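PDB 3VTF: UDP-glucose 6-dehydrogenase from Pyrobaculum islandicum, which probably catalyses the NAD-dependent oxidation of UDP-glucose to UDP-glucuronate, consuming two NAD+ per sugar. Local coordinates for residues Asn313-Met316 and Pro317-Ala320; Pro148-Glu152 and Gly153-Arg157. All coordinates share one frame; numbering follows the deposited sequence.

Contact 1. Residues Asn313-Met316 and Pro317-Ala320; sequences NEYM and PRYA
Tyr315 and Tyr319, one helical turn apart, both set CG anti to the backbone N (chi1 177° and -177°), which sends their rings the same way along the flank of helix 304-328. The planes are close to parallel, 20° apart, yet the rings are slid so far that they barely overlap. Over one face of the Tyr315 ring, offset toward the rim, lies Tyr319 CB, a CH-pi contact with CB 4.1 Å from the ring centroid, while Tyr315 OH comes within 3.4 Å of Tyr319 CD1. Arg318, bent at chi3, crosses Tyr315 nearly at a right angle: its NH2 makes van der Waals contact at the edge of the phenol ring, 3.6 Å from CD1, and CD1 in turn sits over one guanidinium face. Tyr319 N bonds Tyr315 O at 2.8 Å and Ala320 N bonds Met316 O at 3.0 Å. Pro317 has no N-H to give, so the helix kinks here; its CD lies 3.2 Å from Asn313 O, and the ring packs against Val358 and Leu361 of helix 354-364. Leu247 of helix 221-251 touches both tyrosines. With an alanine here in place of Tyr315, Tyr319 CB is likely to lose the ring face it packs on, and the Arg318 guanidinium its neighbour at the ring edge. Proline thus gives up a backbone bond to the preceding turn, while the tyrosines meet mainly carbon to carbon.

Contact 2. Residues Pro148-Glu152 and Gly153-Arg157; sequences PGTTE and GLVAR
Val155 N and Thr150 O form the straightest bond of this turn, 2.9 Å long with an N-H...O angle of 177°. Ala156 N follows to Thr151 O at 3.0 Å, more bent at 135° and with the donor tilted from the carbonyl plane. Both bonds span five residues, the spacing of a wide pi-type turn, whereas Gly153 N makes only a weak bond to Gly149 O. The widening leaves Leu154 N to a water, which accepts its hydrogen at 2.9 Å and donates weakly to Gly149 O, bridging the opened turn. Glycine suits position 153 because a CB there would clash with Gly149 O; at Gly149 the positive phi would jam a side chain against the preceding carbonyl. The threonines send their hydroxyls outside the turn, Thr150 OG1 to Pro147 O and Thr151 OG1 to Glu225 of helix 221-251, whose carboxylate also takes Gly149 N. With its hydroxyl beside the backbone N, Thr150 holds CG2 anti to that N (chi1 -62°), and this methyl meets Val155 CG2 at 4.1 Å. Ala156 CB lies 3.5 Å from Glu152 O, small enough to sit against Val170 of strand 169-172. Val155, a buried, beta-branched apolar residue, packs on Val140 and Val142 of strand 139-142. At the start of helix 151-160 in this beta-alpha-beta unit, then, glycine and water accommodate a widened backbone, one threonine hydroxyl closes locally on Pro147 O while the other ties the turn to helix 221-251, and aliphatic groups seat it on the sheet.

How the contacts relate
Contact 2 comes first along the chain, in the NAD-binding domain, where helix 151-160 links strands 139-142 and 169-172 of the eight-stranded mixed sheet. Contact 1 follows on the long helix 304-328, which leads toward strand 335-339 of the six-stranded parallel sheet in the UDP-binding domain. Their centres lie 36 Å apart, and the nearest atoms are about 20 Å from each other, so they do not touch. Helix 221-251 packs against both, through Glu225 near contact 2 and Leu247 near contact 1, and thus spans the two regions. Contact 1 lies near bound UDP-glucose, whereas contact 2 is nearer the predicted NAD site.

Contact 1. Residues Asn313-Met316 and Pro317-Ala320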
loop_
_atom_site.group_PDB
_atom_site.type_symbol
_atom_site.label_atom_id
_atom_site.label_comp_id
_atom_site.label_asym_id
_atom_site.label_seq_id
_atom_site.Cartn_x
_atom_site.Cartn_y
_atom_site.Cartn_z
ATOM N N ASN A 313 -0.514 0.735 -15.190
ATOM C CA ASN A 313 0.698 1.437 -15.596
ATOM C C ASN A 313 0.801 1.555 -17.085
ATOM O O ASN A 313 1.266 2.600 -17.621
ATOM C CB ASN A 313 1.925 0.703 -15.020
ATOM C CG ASN A 313 3.168 1.552 -15.025
ATOM O OD1 ASN A 313 4.199 1.234 -15.661
ATOM N ND2 ASN A 313 3.096 2.621 -14.298
ATOM N N GLU A 314 0.398 0.493 -17.796
ATOM C CA GLU A 314 0.582 0.547 -19.245
ATOM C C GLU A 314 -0.437 1.501 -19.878
ATOM O O GLU A 314 -0.224 2.017 -20.949
ATOM C CB GLU A 314 0.363 -0.888 -19.791
ATOM C CG GLU A 314 1.623 -1.740 -19.561
ATOM C CD GLU A 314 1.354 -3.264 -19.702
ATOM O OE1 GLU A 314 0.169 -3.674 -19.759
ATOM O OE2 GLU A 314 2.315 -4.063 -19.699
ATOM N N TYR A 315 -1.564 1.677 -19.197
ATOM C CA TYR A 315 -2.644 2.555 -19.667
ATOM C C TYR A 315 -2.318 4.044 -19.590
ATOM O O TYR A 315 -2.696 4.828 -20.516
ATOM C CB TYR A 315 -3.907 2.286 -18.836
ATOM C CG TYR A 315 -5.100 3.183 -19.175
ATOM C CD1 TYR A 315 -5.785 2.989 -20.389
ATOM C CD2 TYR A 315 -5.596 4.164 -18.253
ATOM C CE1 TYR A 315 -6.908 3.751 -20.709
ATOM C CE2 TYR A 315 -6.733 4.940 -18.549
ATOM C CZ TYR A 315 -7.398 4.694 -19.785
ATOM O OH TYR A 315 -8.539 5.397 -20.132
ATOM N N MET A 316 -1.635 4.473 -18.504
ATOM C CA MET A 316 -1.480 5.897 -18.251
ATOM C C MET A 316 -0.870 6.702 -19.430
ATOM O O MET A 316 -1.399 7.800 -19.744
ATOM C CB MET A 316 -0.685 6.173 -16.927
ATOM C CG MET A 316 -1.438 5.627 -15.692
ATOM S SD MET A 316 -3.183 5.895 -15.518
ATOM C CE MET A 316 -3.329 7.610 -15.001
ATOM N N PRO A 317 0.262 6.248 -20.022
ATOM C CA PRO A 317 0.828 7.050 -21.127
ATOM C C PRO A 317 -0.102 7.127 -22.377
ATOM O O PRO A 317 -0.154 8.166 -23.055
ATOM C CB PRO A 317 2.102 6.286 -21.525
ATOM C CG PRO A 317 2.421 5.450 -20.309
ATOM C CD PRO A 317 1.134 5.097 -19.676
ATOM N N ARG A 318 -0.827 6.049 -22.660
ATOM C CA ARG A 318 -1.832 6.060 -23.737
ATOM C C ARG A 318 -2.910 7.072 -23.368
ATOM O O ARG A 318 -3.390 7.835 -24.228
ATOM C CB ARG A 318 -2.478 4.655 -23.919
ATOM C CG ARG A 318 -1.574 3.628 -24.618
ATOM C CD ARG A 318 -2.004 2.139 -24.538
ATOM N NE ARG A 318 -3.450 1.913 -24.363
ATOM C CZ ARG A 318 -4.027 1.115 -23.421
ATOM N NH1 ARG A 318 -3.297 0.426 -22.532
ATOM N NH2 ARG A 318 -5.365 0.974 -23.362
ATOM N N TYR A 319 -3.341 7.093 -22.103
ATOM C CA TYR A 319 -4.379 8.032 -21.738
ATOM C C TYR A 319 -3.945 9.493 -21.901
ATOM O O TYR A 319 -4.776 10.356 -22.278
ATOM C CB TYR A 319 -4.871 7.742 -20.305
ATOM C CG TYR A 319 -5.994 8.562 -19.787
ATOM C CD1 TYR A 319 -7.267 8.529 -20.433
ATOM C CD2 TYR A 319 -5.848 9.379 -18.601
ATOM C CE1 TYR A 319 -8.331 9.268 -19.933
ATOM C CE2 TYR A 319 -6.938 10.083 -18.101
ATOM C CZ TYR A 319 -8.150 10.058 -18.780
ATOM O OH TYR A 319 -9.182 10.811 -18.266
ATOM N N ALA A 320 -2.676 9.771 -21.564
ATOM C CA ALA A 320 -2.142 11.142 -21.607
ATOM C C ALA A 320 -2.194 11.614 -23.094
ATOM O O ALA A 320 -2.571 12.748 -23.370
ATOM C CB ALA A 320 -0.652 11.177 -21.086
#

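Contact 2. Residues Pro148-Glu152 and Gly153-Arg157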
loop_
_atom_site.group_PDB
_atom_site.type_symbol
_atom_site.label_atom_id
_atom_site.label_comp_id
_atom_site.label_asym_id
_atom_site.label_seq_id
_atom_site.Cartn_x
_atom_site.Cartn_y
_atom_site.Cartn_z
ATOM N N PRO A 148 12.870 -16.002 -6.148
ATOM C CA PRO A 148 13.171 -16.803 -4.971
ATOM C C PRO A 148 13.563 -18.189 -5.356
ATOM O O PRO A 148 12.874 -18.790 -6.186
ATOM C CB PRO A 148 11.812 -16.833 -4.215
ATOM C CG PRO A 148 11.180 -15.434 -4.578
ATOM C CD PRO A 148 11.582 -15.246 -6.034
ATOM N N GLY A 149 14.629 -18.721 -4.758
ATOM C CA GLY A 149 15.104 -20.055 -5.125
ATOM C C GLY A 149 16.347 -19.924 -5.937
ATOM O O GLY A 149 17.092 -20.915 -6.028
ATOM N N THR A 150 16.643 -18.733 -6.511
ATOM C CA THR A 150 17.809 -18.652 -7.434
ATOM C C THR A 150 19.146 -18.820 -6.694
ATOM O O THR A 150 20.113 -19.414 -7.237
ATOM C CB THR A 150 17.828 -17.254 -8.145
ATOM O OG1 THR A 150 16.637 -17.149 -8.913
ATOM C CG2 THR A 150 19.004 -17.044 -9.082
ATOM N N THR A 151 19.243 -18.278 -5.481
ATOM C CA THR A 151 20.523 -18.261 -4.721
ATOM C C THR A 151 20.979 -19.698 -4.360
ATOM O O THR A 151 22.130 -20.080 -4.671
ATOM C CB THR A 151 20.453 -17.385 -3.454
ATOM O OG1 THR A 151 20.201 -16.008 -3.864
ATOM C CG2 THR A 151 21.804 -17.410 -2.665
ATOM N N GLU A 152 20.083 -20.488 -3.791
ATOM C CA GLU A 152 20.467 -21.826 -3.350
ATOM C C GLU A 152 20.298 -22.792 -4.492
ATOM O O GLU A 152 20.744 -23.929 -4.385
ATOM C CB GLU A 152 19.540 -22.275 -2.206
ATOM C CG GLU A 152 19.949 -21.498 -0.964
ATOM C CD GLU A 152 19.029 -21.850 0.160
ATOM O OE1 GLU A 152 17.816 -21.650 -0.063
ATOM O OE2 GLU A 152 19.533 -22.299 1.201
ATOM N N GLY A 153 19.584 -22.376 -5.554
ATOM C CA GLY A 153 19.423 -23.261 -6.732
ATOM C C GLY A 153 20.442 -22.987 -7.806
ATOM O O GLY A 153 21.602 -23.374 -7.664
ATOM N N LEU A 154 20.047 -22.219 -8.826
ATOM C CA LEU A 154 20.923 -21.922 -9.925
ATOM C C LEU A 154 22.347 -21.460 -9.506
ATOM O O LEU A 154 23.342 -21.966 -10.018
ATOM C CB LEU A 154 20.269 -20.827 -10.806
ATOM C CG LEU A 154 21.220 -20.121 -11.800
ATOM C CD1 LEU A 154 21.724 -21.147 -12.797
ATOM C CD2 LEU A 154 20.558 -19.010 -12.566
ATOM N N VAL A 155 22.452 -20.445 -8.618
ATOM C CA VAL A 155 23.768 -19.842 -8.289
ATOM C C VAL A 155 24.636 -20.867 -7.517
ATOM O O VAL A 155 25.781 -21.097 -7.952
ATOM C CB VAL A 155 23.591 -18.534 -7.438
ATOM C CG1 VAL A 155 24.891 -18.104 -6.744
ATOM C CG2 VAL A 155 22.991 -17.385 -8.302
ATOM N N ALA A 156 24.093 -21.531 -6.495
ATOM C CA ALA A 156 24.890 -22.534 -5.756
ATOM C C ALA A 156 25.326 -23.646 -6.686
ATOM O O ALA A 156 26.435 -24.154 -6.556
ATOM C CB ALA A 156 24.134 -23.099 -4.563
ATOM N N ARG A 157 24.460 -23.986 -7.625
ATOM C CA ARG A 157 24.813 -25.094 -8.566
ATOM C C ARG A 157 25.873 -24.677 -9.559
ATOM O O ARG A 157 26.808 -25.414 -9.788
ATOM C CB ARG A 157 23.562 -25.602 -9.306
ATOM C CG ARG A 157 23.882 -26.743 -10.246
ATOM C CD ARG A 157 22.593 -27.372 -10.823
ATOM N NE ARG A 157 21.694 -26.368 -11.408
ATOM C CZ ARG A 157 21.937 -25.751 -12.576
ATOM N NH1 ARG A 157 23.069 -25.982 -13.249
ATOM N NH2 ARG A 157 21.084 -24.840 -13.060
HETATM O O HOH W 1 17.181 -21.881 -9.303
#